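Local atomic coordinates of p22 protein (Trypanosoma brucei, PDB entry 3JV1), a protein that probably serves as an accessory factor specific for the editing of cytochrome oxidase subunit II RNA, and belongs to the Mam33 family. Residues Val76-Gly88 / Asn100-Asp112. Sequence-based numbering, arbitrary orientation.
Sequences VLVVNGGKALVFG and NVCFRHDGKLALD
Strand 83-88 pairs antiparallel with strand 100-104, their short axes 4.6 Å apart, through six backbone hydrogen bonds in which Ala-84, Val-86 and Gly-88 each give and take one bond with Arg-104, Cys-102 and Asn-100, respectively. On the face bearing Leu-85, Phe-87, Val-101 and Phe-103, CD2 of Leu-85 lies 3.7 Å from CG1 of Val-101, while CG2 of Val-101 sits 3.8 Å from CD1 of Phe-87, these last two side chains running side by side. Phe-103, with CG anti to its backbone N (chi1 -172°), lays one ring face over Ala-84 O and receives Lys-83 CD at its edge. The lysine chain, extended until it bends at chi4, brings NZ into the ring plane of His-105 and donates to ND1 at 3.2 Å; NE2 of the same imidazole is hydrogen-bonded to OE2 of Glu-172 of the second subunit, and Phe-180 of that subunit meets Phe-103 edge-to-face.

This is an edge of the twisted antiparallel sheet of the Mam33 fold, where 95-104 is the outermost strand on this side within the chain, and after it the polypeptide folds helix 107-111 back over the opposite face. A type I' turn joins Asn-80 to Lys-83, and Gly-82 O accepts from Gly-107 N at 2.8 Å, the donor standing above the carbonyl plane. Asp-106 caps the helix through OD1 to Leu-109 N. Beneath the helix, Ala-110 CB meets Ala-84 CB at 3.9 Å, and Leu-111 reaches CD2 to Val-79 CG2, also 3.9 Å away. Farther along this face, Val-86 CG2 packs at about a right angle against the aliphatic part of Arg-104, whose guanidinium turns one face, off-centre toward its rim, to Cys-102 CB and donates from NH1 to Phe-103 O and Tyr-125 O.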
ATOM      1  N   VAL A  76      -6.611 -16.601  -6.212  1.00 29.60           N
ATOM      2  CA  VAL A  76      -7.530 -17.680  -6.486  1.00 30.94           C
ATOM      3  C   VAL A  76      -7.856 -18.286  -5.132  1.00 30.79           C
ATOM      4  O   VAL A  76      -6.974 -18.790  -4.439  1.00 30.01           O
ATOM      5  CB  VAL A  76      -6.902 -18.738  -7.403  1.00 31.07           C
ATOM      6  CG1 VAL A  76      -7.733 -20.020  -7.379  1.00 32.84           C
ATOM      7  CG2 VAL A  76      -6.839 -18.199  -8.824  1.00 33.92           C
ATOM      8  N   LEU A  77      -9.119 -18.206  -4.735  1.00 30.06           N
ATOM      9  CA  LEU A  77      -9.520 -18.776  -3.455  1.00 30.93           C
ATOM     10  C   LEU A  77     -10.357 -20.033  -3.646  1.00 32.56           C
ATOM     11  O   LEU A  77     -11.227 -20.090  -4.517  1.00 32.45           O
ATOM     12  CB  LEU A  77     -10.322 -17.767  -2.632  1.00 31.08           C
ATOM     13  CG  LEU A  77      -9.654 -16.450  -2.214  1.00 32.67           C
ATOM     14  CD1 LEU A  77      -9.710 -15.448  -3.356  1.00 31.49           C
ATOM     15  CD2 LEU A  77     -10.375 -15.894  -0.996  1.00 36.71           C
ATOM     16  N   VAL A  78     -10.068 -21.047  -2.839  1.00 31.61           N
ATOM     17  CA  VAL A  78     -10.819 -22.291  -2.866  1.00 30.49           C
ATOM     18  C   VAL A  78     -11.396 -22.352  -1.465  1.00 30.54           C
ATOM     19  O   VAL A  78     -10.670 -22.547  -0.493  1.00 31.35           O
ATOM     20  CB  VAL A  78      -9.914 -23.505  -3.148  1.00 30.43           C
ATOM     21  CG1 VAL A  78     -10.746 -24.790  -3.122  1.00 30.13           C
ATOM     22  CG2 VAL A  78      -9.245 -23.339  -4.514  1.00 25.94           C
ATOM     23  N   VAL A  79     -12.707 -22.148  -1.373  1.00 31.71           N
ATOM     24  CA  VAL A  79     -13.401 -22.103  -0.096  1.00 32.45           C
ATOM     25  C   VAL A  79     -14.286 -23.308   0.158  1.00 32.56           C
ATOM     26  O   VAL A  79     -15.089 -23.699  -0.685  1.00 31.33           O
ATOM     27  CB  VAL A  79     -14.265 -20.821  -0.009  1.00 33.55           C
ATOM     28  CG1 VAL A  79     -14.768 -20.611   1.417  1.00 30.04           C
ATOM     29  CG2 VAL A  79     -13.452 -19.622  -0.480  1.00 30.80           C
ATOM     30  N   ASN A  80     -14.150 -23.876   1.347  1.00 35.60           N
ATOM     31  CA  ASN A  80     -14.919 -25.050   1.730  1.00 35.69           C
ATOM     32  C   ASN A  80     -14.885 -25.203   3.248  1.00 36.41           C
ATOM     33  O   ASN A  80     -13.835 -25.051   3.877  1.00 35.60           O
ATOM     34  CB  ASN A  80     -14.321 -26.290   1.049  1.00 35.29           C
ATOM     35  CG  ASN A  80     -15.221 -27.505   1.144  1.00 37.87           C
ATOM     36  OD1 ASN A  80     -16.435 -27.379   1.260  1.00 39.57           O
ATOM     37  ND2 ASN A  80     -14.629 -28.693   1.071  1.00 38.51           N
ATOM     38  N   GLY A  81     -16.047 -25.482   3.832  1.00 37.18           N
ATOM     39  CA  GLY A  81     -16.139 -25.672   5.271  1.00 36.47           C
ATOM     40  C   GLY A  81     -15.684 -24.500   6.121  1.00 35.96           C
ATOM     41  O   GLY A  81     -15.129 -24.695   7.198  1.00 38.45           O
ATOM     42  N   GLY A  82     -15.903 -23.283   5.643  1.00 35.93           N
ATOM     43  CA  GLY A  82     -15.503 -22.116   6.409  1.00 35.66           C
ATOM     44  C   GLY A  82     -14.024 -21.777   6.366  1.00 35.16           C
ATOM     45  O   GLY A  82     -13.566 -20.900   7.099  1.00 33.24           O
ATOM     46  N   LYS A  83     -13.273 -22.461   5.508  1.00 34.94           N
ATOM     47  CA  LYS A  83     -11.839 -22.206   5.382  1.00 35.02           C
ATOM     48  C   LYS A  83     -11.481 -21.963   3.919  1.00 34.27           C
ATOM     49  O   LYS A  83     -12.260 -22.278   3.024  1.00 33.88           O
ATOM     50  CB  LYS A  83     -11.040 -23.398   5.910  1.00 33.88           C
ATOM     51  CG  LYS A  83     -11.320 -23.736   7.361  1.00 38.63           C
ATOM     52  CD  LYS A  83     -10.501 -24.948   7.812  1.00 41.24           C
ATOM     53  CE  LYS A  83     -10.830 -25.337   9.248  1.00 43.70           C
ATOM     54  NZ  LYS A  83     -10.535 -24.226  10.203  1.00 46.03           N
ATOM     55  N   ALA A  84     -10.303 -21.407   3.670  1.00 32.01           N
ATOM     56  CA  ALA A  84      -9.898 -21.162   2.298  1.00 32.89           C
ATOM     57  C   ALA A  84      -8.416 -21.361   2.024  1.00 31.47           C
ATOM     58  O   ALA A  84      -7.562 -21.064   2.855  1.00 29.85           O
ATOM     59  CB  ALA A  84     -10.304 -19.754   1.883  1.00 31.74           C
ATOM     60  N   LEU A  85      -8.136 -21.883   0.836  1.00 31.49           N
ATOM     61  CA  LEU A  85      -6.778 -22.082   0.358  1.00 30.85           C
ATOM     62  C   LEU A  85      -6.686 -20.898  -0.601  1.00 33.21           C
ATOM     63  O   LEU A  85      -7.488 -20.795  -1.533  1.00 32.32           O
ATOM     64  CB  LEU A  85      -6.668 -23.388  -0.431  1.00 33.37           C
ATOM     65  CG  LEU A  85      -5.514 -24.347  -0.129  1.00 35.19           C
ATOM     66  CD1 LEU A  85      -5.553 -25.498  -1.126  1.00 31.75           C
ATOM     67  CD2 LEU A  85      -4.186 -23.626  -0.191  1.00 33.36           C
ATOM     68  N   VAL A  86      -5.733 -20.002  -0.367  1.00 31.85           N
ATOM     69  CA  VAL A  86      -5.583 -18.820  -1.201  1.00 31.51           C
ATOM     70  C   VAL A  86      -4.276 -18.790  -1.987  1.00 31.76           C
ATOM     71  O   VAL A  86      -3.195 -18.724  -1.409  1.00 32.00           O
ATOM     72  CB  VAL A  86      -5.691 -17.540  -0.337  1.00 32.37           C
ATOM     73  CG1 VAL A  86      -5.693 -16.304  -1.226  1.00 32.53           C
ATOM     74  CG2 VAL A  86      -6.969 -17.591   0.501  1.00 31.56           C
ATOM     75  N   PHE A  87      -4.393 -18.835  -3.310  1.00 30.85           N
ATOM     76  CA  PHE A  87      -3.244 -18.818  -4.209  1.00 31.14           C
ATOM     77  C   PHE A  87      -2.976 -17.417  -4.750  1.00 33.39           C
ATOM     78  O   PHE A  87      -3.837 -16.824  -5.411  1.00 33.57           O
ATOM     79  CB  PHE A  87      -3.487 -19.755  -5.394  1.00 31.21           C
ATOM     80  CG  PHE A  87      -3.598 -21.209  -5.017  1.00 33.27           C
ATOM     81  CD1 PHE A  87      -2.475 -22.037  -5.039  1.00 30.09           C
ATOM     82  CD2 PHE A  87      -4.822 -21.747  -4.633  1.00 29.65           C
ATOM     83  CE1 PHE A  87      -2.577 -23.379  -4.686  1.00 33.74           C
ATOM     84  CE2 PHE A  87      -4.936 -23.095  -4.276  1.00 29.87           C
ATOM     85  CZ  PHE A  87      -3.810 -23.913  -4.304  1.00 31.27           C
ATOM     86  N   GLY A  88      -1.791 -16.891  -4.456  1.00 32.38           N
ATOM     87  CA  GLY A  88      -1.412 -15.583  -4.954  1.00 32.88           C
ATOM     88  C   GLY A  88      -0.774 -15.888  -6.289  1.00 34.72           C
ATOM     89  O   GLY A  88       0.252 -16.569  -6.340  1.00 33.79           O
ATOM     90  N   ASN A 100       2.438 -17.359  -4.384  1.00 34.23           N
ATOM     91  CA  ASN A 100       2.234 -17.636  -2.968  1.00 34.50           C
ATOM     92  C   ASN A 100       1.071 -18.597  -2.770  1.00 31.56           C
ATOM     93  O   ASN A 100       0.176 -18.681  -3.600  1.00 31.68           O
ATOM     94  CB  ASN A 100       1.916 -16.342  -2.199  1.00 37.99           C
ATOM     95  CG  ASN A 100       3.091 -15.383  -2.133  1.00 41.11           C
ATOM     96  OD1 ASN A 100       4.041 -15.597  -1.381  1.00 45.31           O
ATOM     97  ND2 ASN A 100       3.031 -14.320  -2.923  1.00 42.34           N
ATOM     98  N   VAL A 101       1.110 -19.326  -1.663  1.00 31.10           N
ATOM     99  CA  VAL A 101       0.052 -20.254  -1.288  1.00 29.78           C
ATOM    100  C   VAL A 101      -0.159 -20.040   0.202  1.00 29.55           C
ATOM    101  O   VAL A 101       0.730 -20.324   1.009  1.00 29.44           O
ATOM    102  CB  VAL A 101       0.436 -21.729  -1.507  1.00 29.71           C
ATOM    103  CG1 VAL A 101      -0.698 -22.628  -1.003  1.00 30.12           C
ATOM    104  CG2 VAL A 101       0.697 -21.991  -2.973  1.00 31.09           C
ATOM    105  N   CYS A 102      -1.324 -19.509   0.557  1.00 29.60           N
ATOM    106  CA  CYS A 102      -1.663 -19.247   1.946  1.00 32.56           C
ATOM    107  C   CYS A 102      -2.871 -20.074   2.333  1.00 32.81           C
ATOM    108  O   CYS A 102      -3.660 -20.492   1.479  1.00 31.41           O
ATOM    109  CB  CYS A 102      -2.037 -17.775   2.149  1.00 33.59           C
ATOM    110  SG  CYS A 102      -0.883 -16.610   1.455  1.00 40.09           S
ATOM    111  N   PHE A 103      -3.005 -20.313   3.631  1.00 32.83           N
ATOM    112  CA  PHE A 103      -4.163 -21.022   4.129  1.00 33.22           C
ATOM    113  C   PHE A 103      -4.850 -20.107   5.130  1.00 31.53           C
ATOM    114  O   PHE A 103      -4.205 -19.534   6.001  1.00 32.90           O
ATOM    115  CB  PHE A 103      -3.804 -22.327   4.819  1.00 30.56           C
ATOM    116  CG  PHE A 103      -5.012 -23.147   5.168  1.00 33.84           C
ATOM    117  CD1 PHE A 103      -5.698 -23.838   4.179  1.00 34.56           C
ATOM    118  CD2 PHE A 103      -5.512 -23.163   6.467  1.00 35.61           C
ATOM    119  CE1 PHE A 103      -6.869 -24.535   4.475  1.00 35.83           C
ATOM    120  CE2 PHE A 103      -6.683 -23.857   6.770  1.00 36.38           C
ATOM    121  CZ  PHE A 103      -7.360 -24.543   5.769  1.00 36.14           C
ATOM    122  N   ARG A 104      -6.162 -19.964   4.992  1.00 30.99           N
ATOM    123  CA  ARG A 104      -6.922 -19.115   5.891  1.00 33.57           C
ATOM    124  C   ARG A 104      -7.975 -19.906   6.651  1.00 33.39           C
ATOM    125  O   ARG A 104      -8.934 -20.403   6.064  1.00 31.00           O
ATOM    126  CB  ARG A 104      -7.586 -17.988   5.097  1.00 33.32           C
ATOM    127  CG  ARG A 104      -6.597 -17.100   4.376  1.00 34.44           C
ATOM    128  CD  ARG A 104      -5.672 -16.398   5.355  1.00 35.28           C
ATOM    129  NE  ARG A 104      -4.682 -15.579   4.661  1.00 36.70           N
ATOM    130  CZ  ARG A 104      -3.368 -15.711   4.805  1.00 36.34           C
ATOM    131  NH1 ARG A 104      -2.869 -16.631   5.629  1.00 33.77           N
ATOM    132  NH2 ARG A 104      -2.552 -14.927   4.117  1.00 36.65           N
ATOM    133  N   HIS A 105      -7.787 -20.029   7.958  1.00 34.46           N
ATOM    134  CA  HIS A 105      -8.740 -20.750   8.790  1.00 37.66           C
ATOM    135  C   HIS A 105     -10.057 -19.981   8.829  1.00 38.68           C
ATOM    136  O   HIS A 105     -11.139 -20.572   8.851  1.00 37.31           O
ATOM    137  CB  HIS A 105      -8.185 -20.910  10.206  1.00 38.77           C
ATOM    138  CG  HIS A 105      -7.155 -21.988  10.327  1.00 41.44           C
ATOM    139  ND1 HIS A 105      -7.473 -23.328  10.276  1.00 39.72           N
ATOM    140  CD2 HIS A 105      -5.810 -21.926  10.473  1.00 41.22           C
ATOM    141  CE1 HIS A 105      -6.370 -24.045  10.387  1.00 39.95           C
ATOM    142  NE2 HIS A 105      -5.347 -23.219  10.508  1.00 41.95           N
ATOM    143  N   ASP A 106      -9.956 -18.658   8.836  1.00 37.51           N
ATOM    144  CA  ASP A 106     -11.136 -17.811   8.866  1.00 38.90           C
ATOM    145  C   ASP A 106     -11.537 -17.501   7.429  1.00 38.72           C
ATOM    146  O   ASP A 106     -11.151 -16.469   6.880  1.00 37.36           O
ATOM    147  CB  ASP A 106     -10.833 -16.514   9.614  1.00 39.00           C
ATOM    148  CG  ASP A 106     -12.075 -15.683   9.867  1.00 40.42           C
ATOM    149  OD1 ASP A 106     -13.064 -15.851   9.124  1.00 41.42           O
ATOM    150  OD2 ASP A 106     -12.055 -14.855  10.802  1.00 39.77           O
ATOM    151  N   GLY A 107     -12.300 -18.412   6.827  1.00 39.57           N
ATOM    152  CA  GLY A 107     -12.747 -18.243   5.455  1.00 37.29           C
ATOM    153  C   GLY A 107     -13.516 -16.955   5.233  1.00 38.29           C
ATOM    154  O   GLY A 107     -13.413 -16.334   4.178  1.00 37.13           O
ATOM    155  N   LYS A 108     -14.293 -16.551   6.229  1.00 39.28           N
ATOM    156  CA  LYS A 108     -15.073 -15.330   6.133  1.00 40.88           C
ATOM    157  C   LYS A 108     -14.127 -14.149   5.958  1.00 38.52           C
ATOM    158  O   LYS A 108     -14.380 -13.251   5.157  1.00 37.55           O
ATOM    159  CB  LYS A 108     -15.922 -15.159   7.394  1.00 44.20           C
ATOM    160  CG  LYS A 108     -16.831 -13.949   7.389  1.00 49.33           C
ATOM    161  CD  LYS A 108     -17.690 -13.930   8.649  1.00 53.84           C
ATOM    162  CE  LYS A 108     -18.548 -15.188   8.741  1.00 56.74           C
ATOM    163  NZ  LYS A 108     -19.376 -15.243   9.981  1.00 57.55           N
ATOM    164  N   LEU A 109     -13.033 -14.146   6.709  1.00 37.08           N
ATOM    165  CA  LEU A 109     -12.058 -13.076   6.589  1.00 35.45           C
ATOM    166  C   LEU A 109     -11.399 -13.171   5.218  1.00 33.76           C
ATOM    167  O   LEU A 109     -11.149 -12.163   4.566  1.00 30.59           O
ATOM    168  CB  LEU A 109     -11.000 -13.188   7.684  1.00 37.75           C
ATOM    169  CG  LEU A 109      -9.846 -12.182   7.627  1.00 38.91           C
ATOM    170  CD1 LEU A 109     -10.368 -10.753   7.700  1.00 37.00           C
ATOM    171  CD2 LEU A 109      -8.902 -12.464   8.788  1.00 41.70           C
ATOM    172  N   ALA A 110     -11.129 -14.396   4.779  1.00 33.48           N
ATOM    173  CA  ALA A 110     -10.504 -14.615   3.483  1.00 36.08           C
ATOM    174  C   ALA A 110     -11.344 -14.016   2.353  1.00 36.69           C
ATOM    175  O   ALA A 110     -10.806 -13.443   1.408  1.00 37.51           O
ATOM    176  CB  ALA A 110     -10.299 -16.106   3.251  1.00 37.74           C
ATOM    177  N   LEU A 111     -12.662 -14.146   2.461  1.00 36.63           N
ATOM    178  CA  LEU A 111     -13.575 -13.625   1.446  1.00 38.55           C
ATOM    179  C   LEU A 111     -13.786 -12.114   1.544  1.00 38.75           C
ATOM    180  O   LEU A 111     -14.089 -11.453   0.551  1.00 38.69           O
ATOM    181  CB  LEU A 111     -14.932 -14.324   1.561  1.00 38.25           C
ATOM    182  CG  LEU A 111     -14.979 -15.796   1.170  1.00 40.74           C
ATOM    183  CD1 LEU A 111     -16.344 -16.362   1.494  1.00 42.95           C
ATOM    184  CD2 LEU A 111     -14.681 -15.941  -0.306  1.00 41.55           C
ATOM    185  N   ASP A 112     -13.639 -11.576   2.747  1.00 38.17           N
ATOM    186  CA  ASP A 112     -13.825 -10.152   2.977  1.00 37.35           C
ATOM    187  C   ASP A 112     -12.800  -9.366   2.171  1.00 39.48           C
ATOM    188  O   ASP A 112     -11.598  -9.578   2.310  1.00 39.92           O
ATOM    189  CB  ASP A 112     -13.656  -9.846   4.462  1.00 37.69           C
ATOM    190  CG  ASP A 112     -14.186  -8.480   4.840  1.00 36.45           C
ATOM    191  OD1 ASP A 112     -14.168  -7.572   3.983  1.00 34.93           O
ATOM    192  OD2 ASP A 112     -14.607  -8.317   6.006  1.00 36.68           O
TER